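Long-range contact in ATP-dependent Clp protease adapter protein ClpS 2 (Agrobacterium fabrum, PDB 4YJX), which probably adjusts which substrates the ClpAP protease degrades, acting as an adapter that binds the N-terminal domain of the chaperone ClpA: residues Leu29-Thr34 against Phe93-Thr98. Residues are numbered along the deposited sequence; the frame is centred on the assembly and turned at random.
With NFA (phenylalanine amide), chain F.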
loop_
_atom_site.group_PDB
_atom_site.type_symbol
_atom_site.label_atom_id
_atom_site.label_comp_id
_atom_site.label_asym_id
_atom_site.label_seq_id
_atom_site.Cartn_x
_atom_site.Cartn_y
_atom_site.Cartn_z
ATOM N N LEU A 29 -1.880 5.125 -1.605
ATOM C CA LEU A 29 -2.322 6.502 -1.762
ATOM C C LEU A 29 -1.945 7.319 -0.541
ATOM O O LEU A 29 -2.031 6.838 0.590
ATOM C CB LEU A 29 -3.831 6.570 -1.980
ATOM C CG LEU A 29 -4.393 5.672 -3.079
ATOM C CD1 LEU A 29 -5.855 5.994 -3.289
ATOM C CD2 LEU A 29 -3.611 5.841 -4.366
ATOM N N ASN A 30 -1.530 8.558 -0.772
ATOM C CA ASN A 30 -1.226 9.461 0.322
ATOM C C ASN A 30 -2.483 9.953 1.022
ATOM O O ASN A 30 -3.564 9.981 0.444
ATOM C CB ASN A 30 -0.429 10.662 -0.176
ATOM C CG ASN A 30 0.113 11.507 0.962
ATOM O OD1 ASN A 30 0.718 10.988 1.898
ATOM N ND2 ASN A 30 -0.123 12.808 0.898
ATOM N N ASP A 31 -2.325 10.323 2.284
ATOM C CA ASP A 31 -3.352 11.039 3.018
ATOM C C ASP A 31 -2.630 11.843 4.094
ATOM O O ASP A 31 -1.434 11.661 4.305
ATOM C CB ASP A 31 -4.400 10.083 3.614
ATOM C CG ASP A 31 -3.875 9.269 4.790
ATOM O OD1 ASP A 31 -3.726 9.836 5.895
ATOM O OD2 ASP A 31 -3.644 8.053 4.619
ATOM N N ASP A 32 -3.346 12.733 4.771
ATOM C CA ASP A 32 -2.714 13.635 5.727
ATOM C C ASP A 32 -2.767 13.162 7.179
ATOM O O ASP A 32 -2.251 13.848 8.054
ATOM C CB ASP A 32 -3.361 15.022 5.636
ATOM C CG ASP A 32 -2.935 15.791 4.399
ATOM O OD1 ASP A 32 -1.909 15.426 3.791
ATOM O OD2 ASP A 32 -3.622 16.770 4.044
ATOM N N TYR A 33 -3.368 12.005 7.444
ATOM C CA TYR A 33 -3.643 11.612 8.828
ATOM C C TYR A 33 -2.872 10.365 9.284
ATOM O O TYR A 33 -2.452 10.283 10.438
ATOM C CB TYR A 33 -5.146 11.395 9.004
ATOM C CG TYR A 33 -5.955 12.607 8.616
ATOM C CD1 TYR A 33 -6.325 13.553 9.559
ATOM C CD2 TYR A 33 -6.333 12.815 7.300
ATOM C CE1 TYR A 33 -7.061 14.668 9.203
ATOM C CE2 TYR A 33 -7.065 13.929 6.931
ATOM C CZ TYR A 33 -7.428 14.849 7.884
ATOM O OH TYR A 33 -8.159 15.954 7.509
ATOM N N THR A 34 -2.681 9.403 8.390
ATOM C CA THR A 34 -1.989 8.171 8.749
ATOM C C THR A 34 -0.527 8.474 9.076
ATOM O O THR A 34 0.162 9.103 8.280
ATOM C CB THR A 34 -2.047 7.128 7.615
ATOM O OG1 THR A 34 -3.401 6.960 7.173
ATOM C CG2 THR A 34 -1.500 5.795 8.092
ATOM N N PHE A 93 -7.532 5.248 10.758
ATOM C CA PHE A 93 -6.809 5.994 9.730
ATOM C C PHE A 93 -7.498 5.885 8.370
ATOM O O PHE A 93 -8.126 4.866 8.061
ATOM C CB PHE A 93 -5.366 5.489 9.612
ATOM C CG PHE A 93 -4.568 5.630 10.872
ATOM C CD1 PHE A 93 -4.672 6.766 11.653
ATOM C CD2 PHE A 93 -3.720 4.618 11.282
ATOM C CE1 PHE A 93 -3.941 6.891 12.818
ATOM C CE2 PHE A 93 -2.986 4.736 12.448
ATOM C CZ PHE A 93 -3.097 5.873 13.216
ATOM N N PRO A 94 -7.371 6.933 7.540
ATOM C CA PRO A 94 -7.925 6.875 6.183
ATOM C C PRO A 94 -6.992 6.176 5.190
ATOM O O PRO A 94 -7.204 6.287 3.988
ATOM C CB PRO A 94 -8.112 8.356 5.827
ATOM C CG PRO A 94 -7.031 9.055 6.583
ATOM C CD PRO A 94 -6.790 8.256 7.842
ATOM N N LEU A 95 -5.977 5.473 5.689
ATOM C CA LEU A 95 -5.007 4.794 4.829
ATOM C C LEU A 95 -5.685 3.948 3.759
ATOM O O LEU A 95 -6.529 3.097 4.056
ATOM C CB LEU A 95 -4.075 3.907 5.662
ATOM C CG LEU A 95 -2.996 3.164 4.861
ATOM C CD1 LEU A 95 -2.058 4.126 4.130
ATOM C CD2 LEU A 95 -2.203 2.253 5.764
ATOM N N MET A 96 -5.300 4.181 2.511
ATOM C CA MET A 96 -5.940 3.518 1.387
ATOM C C MET A 96 -4.938 2.847 0.461
ATOM O O MET A 96 -4.016 3.485 -0.048
ATOM C CB MET A 96 -6.771 4.521 0.591
ATOM C CG MET A 96 -7.616 3.879 -0.490
ATOM S SD MET A 96 -8.781 2.660 0.147
ATOM C CE MET A 96 -9.584 3.606 1.436
ATOM N N PHE A 97 -5.126 1.547 0.265
ATOM C CA PHE A 97 -4.440 0.811 -0.786
ATOM C C PHE A 97 -5.470 0.433 -1.836
ATOM O O PHE A 97 -6.521 -0.124 -1.509
ATOM C CB PHE A 97 -3.762 -0.452 -0.252
ATOM C CG PHE A 97 -2.504 -0.199 0.532
ATOM C CD1 PHE A 97 -1.264 -0.445 -0.031
ATOM C CD2 PHE A 97 -2.563 0.261 1.837
ATOM C CE1 PHE A 97 -0.109 -0.229 0.688
ATOM C CE2 PHE A 97 -1.405 0.476 2.564
ATOM C CZ PHE A 97 -0.181 0.230 1.991
ATOM N N THR A 98 -5.171 0.731 -3.092
ATOM C CA THR A 98 -6.080 0.401 -4.182
ATOM C C THR A 98 -5.405 -0.518 -5.192
ATOM O O THR A 98 -4.198 -0.759 -5.125
ATOM C CB THR A 98 -6.569 1.666 -4.907
ATOM O OG1 THR A 98 -5.541 2.148 -5.776
ATOM C CG2 THR A 98 -6.929 2.748 -3.914
HETATM N N NFA F . 1.672 12.038 4.658
HETATM C CA NFA F . 1.377 11.237 5.795
HETATM C C NFA F . 1.734 11.977 7.063
HETATM O O NFA F . 2.285 13.051 7.013
HETATM C CB NFA F . 2.175 9.951 5.704
HETATM C CG NFA F . 1.628 9.006 4.651
HETATM C CD1 NFA F . 0.323 8.679 4.638
HETATM C CD2 NFA F . 2.543 8.400 3.610
HETATM C CE1 NFA F . -0.225 7.740 3.587
HETATM C CE2 NFA F . 2.053 7.560 2.676
HETATM C CZ NFA F . 0.587 7.206 2.660
HETATM N NXT NFA F . 1.411 11.405 8.319
HETATM O O HOH W 1 -3.993 6.850 2.354
#
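T34 fits into the angle between F93 and L95, and this is the buried half of the contact. Its OG1 lies 3.5 Å from F93 CB and also meets L95 CB, CG2 packs on L95 CB and F93 CD2, and its CA sits over one face of the F93 ring; V39 of helix 36-47 backs both T34 and L95. Three bonds to the D31 carboxylate tie down Y33 and T34. With chi1 at 72°, it folds back over its own chain, where OD1 accepts from Y33 N, closing an Asx turn, and from T34 N (2.7 Å), extending it to an Asx motif. OD2 accepts the T34 hydroxyl on its syn lone pair and, separately, a water that donates to L29 O and accepts from M96 N, bridging the segments. Y33, P94 and M96 form the solvent side: P94 CD rests 3.7 Å from Y33 CB, and M96 CG meets L29 CD1, which also touches T98 CG2. Nearby, L29 N donates to M96 O (3.1 Å, 163° at the hydrogen). The loop presents N30 OD1 to the amino nitrogen N of the bound phenylalanine amide and T34 O to its amide nitrogen NXT (2.6 Å), with H62 as a further partner, as in the N-degron pocket of ClpS adapters.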